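Local structure of insecticidal crystal protein Cry7Cal (5ZI1) at residues A[290-295]-A[477-482]; A[484-489]-A[493-498]. The protein is an insecticidal toxin of Bacillus thuringiensis, active against the locust Locusta migratoria manilensis, and probably acts by binding receptors of the insect host. All coordinates share one frame; numbering follows the deposited sequence.

Contact 1. Residues A[290-295]-A[477-482]; sequences PGLFQW and FETNTA
Glu478 sends its side chain to Arg511, its OE2 in a salt bridge with NE of the arginine, and meets Leu292 through its backbone N. One methyl of Leu292 makes that meeting: CD1 lies almost squarely over the flat face of the peptide joining Phe477 to Glu478, 3.7 Å from Phe477 C and 3.7 Å from Glu478 N. The other methyl, CD2, meets the methyl of Thr479, with 3.9 Å between Leu292 CD2 and Thr479 CG2. That threonine methyl is also 3.9 Å from Leu292 CD1, so it sits against the fork of the isopropyl group while the two side chains pass each other in opposite directions. In Leu292, CG is anti to the carbonyl carbon (chi1 -55°) and the chain is extended beyond it, which carries both methyls across to the strand.

Leucine suits this place because its two methyls can meet a peptide face and a threonine methyl at once; no hydrogen bond crosses the contact. Ile486 and Tyr324 also pack on it. Threonine turns a methyl to the leucine and keeps its hydroxyl on a separate branch. CB of Phe477 points away from Leu292, and its ring makes a cation-pi contact with Arg513, while Phe477 and Glu478 together oppose Arg511 in a classic beta bulge, at the edge of a C-terminal-domain sheet that here meets the middle domain of a three-domain Cry toxin.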
ATOM      1  N   PRO A 290       3.733 -12.127   6.417  1.00 54.49           N
ATOM      2  CA  PRO A 290       2.912 -11.067   7.019  1.00 52.33           C
ATOM      3  C   PRO A 290       3.041 -11.070   8.534  1.00 49.48           C
ATOM      4  O   PRO A 290       3.104 -12.124   9.168  1.00 54.97           O
ATOM      5  CB  PRO A 290       1.485 -11.438   6.594  1.00 51.59           C
ATOM      6  CG  PRO A 290       1.646 -12.369   5.443  1.00 53.26           C
ATOM      7  CD  PRO A 290       2.916 -13.111   5.687  1.00 52.15           C
ATOM      8  N   GLY A 291       3.081  -9.880   9.124  1.00 48.24           N
ATOM      9  CA  GLY A 291       2.989  -9.772  10.564  1.00 45.14           C
ATOM     10  C   GLY A 291       2.376  -8.451  10.976  1.00 46.07           C
ATOM     11  O   GLY A 291       1.951  -7.645  10.143  1.00 44.41           O
ATOM     12  N   LEU A 292       2.330  -8.235  12.288  1.00 47.54           N
ATOM     13  CA  LEU A 292       2.069  -6.908  12.823  1.00 44.35           C
ATOM     14  C   LEU A 292       3.029  -5.900  12.206  1.00 46.13           C
ATOM     15  O   LEU A 292       4.148  -6.239  11.814  1.00 44.33           O
ATOM     16  CB  LEU A 292       2.216  -6.939  14.341  1.00 45.64           C
ATOM     17  CG  LEU A 292       1.314  -8.026  14.952  1.00 50.83           C
ATOM     18  CD1 LEU A 292       1.578  -8.188  16.435  1.00 51.41           C
ATOM     19  CD2 LEU A 292      -0.156  -7.695  14.692  1.00 42.90           C
ATOM     20  N   PHE A 293       2.588  -4.656  12.077  1.00 42.97           N
ATOM     21  CA  PHE A 293       3.427  -3.695  11.382  1.00 45.98           C
ATOM     22  C   PHE A 293       4.710  -3.456  12.192  1.00 50.10           C
ATOM     23  O   PHE A 293       4.683  -3.435  13.426  1.00 49.70           O
ATOM     24  CB  PHE A 293       2.642  -2.399  11.154  1.00 45.32           C
ATOM     25  CG  PHE A 293       3.395  -1.379  10.359  1.00 47.64           C
ATOM     26  CD1 PHE A 293       3.267  -1.328   8.981  1.00 39.88           C
ATOM     27  CD2 PHE A 293       4.285  -0.493  10.992  1.00 46.25           C
ATOM     28  CE1 PHE A 293       3.995  -0.385   8.221  1.00 46.02           C
ATOM     29  CE2 PHE A 293       5.019   0.446  10.248  1.00 42.13           C
ATOM     30  CZ  PHE A 293       4.865   0.509   8.869  1.00 44.74           C
ATOM     31  N   GLN A 294       5.848  -3.294  11.504  1.00 47.64           N
ATOM     32  CA  GLN A 294       7.151  -3.272  12.167  1.00 45.99           C
ATOM     33  C   GLN A 294       7.980  -2.073  11.733  1.00 47.72           C
ATOM     34  O   GLN A 294       8.083  -1.770  10.540  1.00 51.27           O
ATOM     35  CB  GLN A 294       7.959  -4.544  11.887  1.00 47.60           C
ATOM     36  CG  GLN A 294       7.364  -5.821  12.412  1.00 45.05           C
ATOM     37  CD  GLN A 294       8.238  -7.034  12.101  1.00 47.06           C
ATOM     38  OE1 GLN A 294       9.090  -7.408  12.890  1.00 52.24           O
ATOM     39  NE2 GLN A 294       8.020  -7.651  10.950  1.00 47.38           N
ATOM     40  N   TRP A 295       8.594  -1.410  12.707  1.00 46.56           N
ATOM     41  CA  TRP A 295       9.409  -0.225  12.477  1.00 44.96           C
ATOM     42  C   TRP A 295      10.872  -0.627  12.558  1.00 46.75           C
ATOM     43  O   TRP A 295      11.280  -1.282  13.522  1.00 46.63           O
ATOM     44  CB  TRP A 295       9.096   0.866  13.498  1.00 39.60           C
ATOM     45  CG  TRP A 295       7.643   1.184  13.522  1.00 49.34           C
ATOM     46  CD1 TRP A 295       6.662   0.508  14.194  1.00 42.25           C
ATOM     47  CD2 TRP A 295       6.989   2.227  12.794  1.00 43.65           C
ATOM     48  NE1 TRP A 295       5.444   1.087  13.948  1.00 43.73           N
ATOM     49  CE2 TRP A 295       5.616   2.140  13.088  1.00 43.40           C
ATOM     50  CE3 TRP A 295       7.434   3.225  11.924  1.00 41.84           C
ATOM     51  CZ2 TRP A 295       4.681   3.019  12.548  1.00 44.46           C
ATOM     52  CZ3 TRP A 295       6.520   4.101  11.399  1.00 43.75           C
ATOM     53  CH2 TRP A 295       5.148   3.992  11.708  1.00 46.16           C
ATOM     54  N   PHE A 477       0.475  -4.589  18.737  1.00 52.58           N
ATOM     55  CA  PHE A 477       1.829  -5.003  19.090  1.00 51.24           C
ATOM     56  C   PHE A 477       1.905  -6.413  19.649  1.00 52.36           C
ATOM     57  O   PHE A 477       3.016  -6.911  19.875  1.00 52.25           O
ATOM     58  CB  PHE A 477       2.464  -4.027  20.097  1.00 50.91           C
ATOM     59  CG  PHE A 477       1.907  -4.130  21.491  1.00 54.14           C
ATOM     60  CD1 PHE A 477       2.449  -5.020  22.408  1.00 53.38           C
ATOM     61  CD2 PHE A 477       0.848  -3.327  21.884  1.00 53.01           C
ATOM     62  CE1 PHE A 477       1.936  -5.118  23.682  1.00 56.34           C
ATOM     63  CE2 PHE A 477       0.332  -3.418  23.156  1.00 53.69           C
ATOM     64  CZ  PHE A 477       0.875  -4.317  24.056  1.00 57.78           C
ATOM     65  N   GLU A 478       0.772  -7.072  19.869  1.00 52.26           N
ATOM     66  CA  GLU A 478       0.767  -8.449  20.334  1.00 56.25           C
ATOM     67  C   GLU A 478      -0.553  -9.108  19.943  1.00 55.07           C
ATOM     68  O   GLU A 478      -1.601  -8.455  19.896  1.00 51.63           O
ATOM     69  CB  GLU A 478       0.976  -8.519  21.846  1.00 57.41           C
ATOM     70  CG  GLU A 478       1.066  -9.930  22.415  1.00 62.48           C
ATOM     71  CD  GLU A 478       1.448  -9.926  23.894  1.00 73.10           C
ATOM     72  OE1 GLU A 478       2.357  -9.152  24.273  1.00 77.09           O
ATOM     73  OE2 GLU A 478       0.832 -10.687  24.677  1.00 77.98           O
ATOM     74  N   THR A 479      -0.475 -10.402  19.641  1.00 52.52           N
ATOM     75  CA  THR A 479      -1.630 -11.239  19.361  1.00 57.49           C
ATOM     76  C   THR A 479      -1.536 -12.485  20.226  1.00 61.85           C
ATOM     77  O   THR A 479      -0.477 -12.798  20.783  1.00 60.49           O
ATOM     78  CB  THR A 479      -1.716 -11.664  17.883  1.00 55.71           C
ATOM     79  OG1 THR A 479      -0.670 -12.598  17.599  1.00 59.61           O
ATOM     80  CG2 THR A 479      -1.588 -10.473  16.946  1.00 51.04           C
ATOM     81  N   ASN A 480      -2.655 -13.201  20.328  1.00 58.49           N
ATOM     82  CA  ASN A 480      -2.684 -14.421  21.118  1.00 58.78           C
ATOM     83  C   ASN A 480      -1.736 -15.458  20.527  1.00 63.41           C
ATOM     84  O   ASN A 480      -1.424 -15.441  19.332  1.00 62.94           O
ATOM     85  CB  ASN A 480      -4.104 -14.980  21.181  1.00 63.32           C
ATOM     86  CG  ASN A 480      -4.372 -15.725  22.467  1.00 66.67           C
ATOM     87  OD1 ASN A 480      -3.447 -16.226  23.100  1.00 69.15           O
ATOM     88  ND2 ASN A 480      -5.641 -15.797  22.865  1.00 65.87           N
ATOM     89  N   THR A 481      -1.283 -16.380  21.382  1.00 64.86           N
ATOM     90  CA  THR A 481      -0.288 -17.364  20.961  1.00 64.37           C
ATOM     91  C   THR A 481      -0.844 -18.405  20.003  1.00 64.94           C
ATOM     92  O   THR A 481      -0.066 -19.053  19.295  1.00 69.51           O
ATOM     93  CB  THR A 481       0.307 -18.069  22.178  1.00 68.68           C
ATOM     94  OG1 THR A 481      -0.736 -18.712  22.923  1.00 68.08           O
ATOM     95  CG2 THR A 481       1.021 -17.064  23.064  1.00 65.38           C
ATOM     96  N   ALA A 482      -2.160 -18.587  19.961  1.00 62.35           N
ATOM     97  CA  ALA A 482      -2.751 -19.554  19.057  1.00 58.85           C
ATOM     98  C   ALA A 482      -4.085 -19.014  18.577  1.00 64.12           C
ATOM     99  O   ALA A 482      -4.667 -18.108  19.181  1.00 62.84           O
ATOM    100  CB  ALA A 482      -2.928 -20.925  19.721  1.00 59.49           C
TER

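Contact 2. Residues A[484-489]-A[493-498]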
ATOM      1  N   VAL A 484      -4.727 -17.103  16.176  1.00 58.41           N
ATOM      2  CA  VAL A 484      -4.632 -15.801  15.528  1.00 55.00           C
ATOM      3  C   VAL A 484      -3.458 -15.823  14.567  1.00 60.04           C
ATOM      4  O   VAL A 484      -2.310 -15.994  14.993  1.00 60.70           O
ATOM      5  CB  VAL A 484      -4.447 -14.663  16.536  1.00 54.84           C
ATOM      6  CG1 VAL A 484      -4.469 -13.339  15.803  1.00 52.90           C
ATOM      7  CG2 VAL A 484      -5.519 -14.726  17.622  1.00 58.31           C
ATOM      8  N   GLU A 485      -3.737 -15.593  13.290  1.00 57.60           N
ATOM      9  CA  GLU A 485      -2.731 -15.598  12.242  1.00 55.23           C
ATOM     10  C   GLU A 485      -2.835 -14.301  11.454  1.00 55.41           C
ATOM     11  O   GLU A 485      -3.873 -13.640  11.441  1.00 54.12           O
ATOM     12  CB  GLU A 485      -2.915 -16.804  11.318  1.00 61.93           C
ATOM     13  CG  GLU A 485      -1.664 -17.225  10.573  1.00 72.51           C
ATOM     14  CD  GLU A 485      -1.926 -18.299   9.515  1.00 81.39           C
ATOM     15  OE1 GLU A 485      -3.054 -18.858   9.487  1.00 80.43           O
ATOM     16  OE2 GLU A 485      -0.999 -18.579   8.712  1.00 80.92           O
ATOM     17  N   ILE A 486      -1.742 -13.917  10.818  1.00 56.40           N
ATOM     18  CA  ILE A 486      -1.700 -12.721   9.989  1.00 53.18           C
ATOM     19  C   ILE A 486      -1.478 -13.185   8.560  1.00 51.20           C
ATOM     20  O   ILE A 486      -0.602 -14.015   8.302  1.00 56.89           O
ATOM     21  CB  ILE A 486      -0.610 -11.755  10.477  1.00 56.14           C
ATOM     22  CG1 ILE A 486      -0.883 -11.441  11.946  1.00 56.45           C
ATOM     23  CG2 ILE A 486      -0.589 -10.463   9.659  1.00 52.87           C
ATOM     24  CD1 ILE A 486       0.139 -10.580  12.575  1.00 58.45           C
ATOM     25  N   ILE A 487      -2.322 -12.714   7.647  1.00 50.23           N
ATOM     26  CA  ILE A 487      -2.407 -13.282   6.310  1.00 52.73           C
ATOM     27  C   ILE A 487      -2.465 -12.137   5.310  1.00 54.44           C
ATOM     28  O   ILE A 487      -2.803 -10.999   5.648  1.00 50.97           O
ATOM     29  CB  ILE A 487      -3.633 -14.212   6.118  1.00 52.68           C
ATOM     30  CG1 ILE A 487      -4.919 -13.394   6.040  1.00 47.36           C
ATOM     31  CG2 ILE A 487      -3.750 -15.240   7.251  1.00 50.55           C
ATOM     32  CD1 ILE A 487      -6.114 -14.230   5.740  1.00 57.45           C
ATOM     33  N   ASP A 488      -2.130 -12.460   4.063  1.00 54.50           N
ATOM     34  CA  ASP A 488      -2.146 -11.466   3.005  1.00 54.30           C
ATOM     35  C   ASP A 488      -3.574 -11.089   2.625  1.00 49.88           C
ATOM     36  O   ASP A 488      -4.500 -11.887   2.732  1.00 52.25           O
ATOM     37  CB  ASP A 488      -1.409 -11.983   1.775  1.00 56.08           C
ATOM     38  CG  ASP A 488       0.094 -11.873   1.909  1.00 65.49           C
ATOM     39  OD1 ASP A 488       0.590 -10.866   2.478  1.00 63.81           O
ATOM     40  OD2 ASP A 488       0.784 -12.803   1.436  1.00 75.91           O
ATOM     41  N   SER A 489      -3.732  -9.853   2.165  1.00 47.66           N
ATOM     42  CA  SER A 489      -4.988  -9.356   1.629  1.00 50.57           C
ATOM     43  C   SER A 489      -4.652  -8.256   0.636  1.00 48.74           C
ATOM     44  O   SER A 489      -4.048  -7.248   1.008  1.00 47.48           O
ATOM     45  CB  SER A 489      -5.910  -8.833   2.741  1.00 50.79           C
ATOM     46  OG  SER A 489      -6.863  -7.913   2.222  1.00 52.93           O
ATOM     47  N   GLY A 493      -5.041  -2.756   1.578  1.00 46.42           N
ATOM     48  CA  GLY A 493      -3.867  -1.940   1.768  1.00 44.07           C
ATOM     49  C   GLY A 493      -2.821  -2.537   2.669  1.00 46.06           C
ATOM     50  O   GLY A 493      -1.848  -1.850   3.002  1.00 46.97           O
ATOM     51  N   GLY A 494      -2.988  -3.785   3.092  1.00 41.92           N
ATOM     52  CA  GLY A 494      -2.057  -4.379   4.019  1.00 42.88           C
ATOM     53  C   GLY A 494      -2.628  -5.671   4.542  1.00 43.66           C
ATOM     54  O   GLY A 494      -3.717  -6.075   4.140  1.00 48.21           O
ATOM     55  N   PRO A 495      -1.912  -6.359   5.424  1.00 43.66           N
ATOM     56  CA  PRO A 495      -2.398  -7.655   5.910  1.00 44.24           C
ATOM     57  C   PRO A 495      -3.517  -7.482   6.928  1.00 45.68           C
ATOM     58  O   PRO A 495      -3.822  -6.376   7.382  1.00 44.55           O
ATOM     59  CB  PRO A 495      -1.156  -8.299   6.528  1.00 46.61           C
ATOM     60  CG  PRO A 495      -0.215  -7.180   6.766  1.00 46.48           C
ATOM     61  CD  PRO A 495      -0.500  -6.124   5.769  1.00 44.64           C
ATOM     62  N   ILE A 496      -4.149  -8.610   7.267  1.00 43.48           N
ATOM     63  CA  ILE A 496      -5.329  -8.646   8.121  1.00 45.67           C
ATOM     64  C   ILE A 496      -5.158  -9.782   9.121  1.00 47.53           C
ATOM     65  O   ILE A 496      -4.282 -10.631   8.980  1.00 45.70           O
ATOM     66  CB  ILE A 496      -6.635  -8.824   7.311  1.00 47.65           C
ATOM     67  CG1 ILE A 496      -6.641 -10.168   6.580  1.00 45.25           C
ATOM     68  CG2 ILE A 496      -6.838  -7.664   6.341  1.00 44.07           C
ATOM     69  CD1 ILE A 496      -7.894 -10.415   5.789  1.00 53.39           C
ATOM     70  N   LEU A 497      -6.006  -9.786  10.151  1.00 47.58           N
ATOM     71  CA  LEU A 497      -5.998 -10.855  11.141  1.00 46.50           C
ATOM     72  C   LEU A 497      -6.987 -11.951  10.766  1.00 53.20           C
ATOM     73  O   LEU A 497      -8.113 -11.667  10.342  1.00 51.78           O
ATOM     74  CB  LEU A 497      -6.348 -10.324  12.532  1.00 52.13           C
ATOM     75  CG  LEU A 497      -5.362  -9.365  13.206  1.00 54.16           C
ATOM     76  CD1 LEU A 497      -5.403  -9.513  14.716  1.00 44.61           C
ATOM     77  CD2 LEU A 497      -3.961  -9.577  12.690  1.00 49.39           C
ATOM     78  N   LYS A 498      -6.568 -13.206  10.952  1.00 50.63           N
ATOM     79  CA  LYS A 498      -7.425 -14.369  10.764  1.00 53.08           C
ATOM     80  C   LYS A 498      -7.551 -15.109  12.088  1.00 56.81           C
ATOM     81  O   LYS A 498      -6.582 -15.712  12.563  1.00 56.43           O
ATOM     82  CB  LYS A 498      -6.865 -15.290   9.690  1.00 56.80           C
ATOM     83  CG  LYS A 498      -7.753 -16.472   9.390  1.00 54.66           C
ATOM     84  CD  LYS A 498      -7.135 -17.317   8.296  1.00 63.77           C
ATOM     85  CE  LYS A 498      -6.458 -18.552   8.866  1.00 67.63           C
ATOM     86  NZ  LYS A 498      -7.285 -19.785   8.616  1.00 66.19           N
TER
HETATM   87  O   HOH W   1      -5.174 -20.981  10.278  1.00 74.36           O
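Glu485 and Lys498 lie side by side and point the same way from neighbouring strands, with one carboxylate oxygen, Glu485 OE1, 3.5 Å from Lys498 CE. The charged ends stay apart, Glu485 OE1 being 4.4 Å from Lys498 NZ, too far for a salt bridge. A water joins them instead, donating to OE1 and weakly accepting from NZ. Lys498 bends at chi3 (102°) and again at chi4, and its aliphatic part runs at about a right angle across Ile487, whose CG2 is 4.0 Å from Lys498 CB. Ile487 and Ile496 cross obliquely, their CG1 atoms 3.7 Å apart; in both, CG1 is set between the backbone N and the carbonyl carbon (chi1 73° in Ile487), which swings each CG1 toward the partner strand, where the two meet.

These residues share one face of a beta hairpin, 484-487 with 496-500, in the beta-sandwich domain at the C-terminal end of the toxin. Two backbone bonds join each of the hydrogen-bonded pairs Glu485-Lys498 and Ile487-Ile496, the shortest from Lys498 N to Glu485 O at 2.8 Å. Between them comes the non-hydrogen-bonded pair Ile486-Leu497, whose side chains run alongside each other on the other face, Ile486 CG1 3.7 Å from Leu497 CD2. Leu497 is buried and reaches Val509 and Phe510 of strand 508-513, as suits an aliphatic residue turned to the sandwich interior. The ring of Pro495 meets Ile486 through Pro495 CB and Ile486 CG2, 3.8 Å apart. Ser489 lays CB against Ile496 CG2, 3.9 Å away, and its OG hydrogen-bonds Thr492 OG1.

In the fold
Contact 1 joins elements far apart in sequence and lies where two domains meet, whereas contact 2 is local, tying the two strands of one hairpin. The first is small, 128 Å² of buried surface, and works by van der Waals packing of methyls on a methyl and a peptide face; the second buries 568 Å² and adds regular backbone hydrogen bonds and, at its exposed end, a water-bridged Glu485 and Lys498. Both are partly buried, but contact 2 ranges from buried Leu497 and Ile496 to exposed Glu485, while in contact 1 only Leu292 among the touching residues is buried. They meet at Ile486, whose CD1 lies 3.2 Å from Leu292 N.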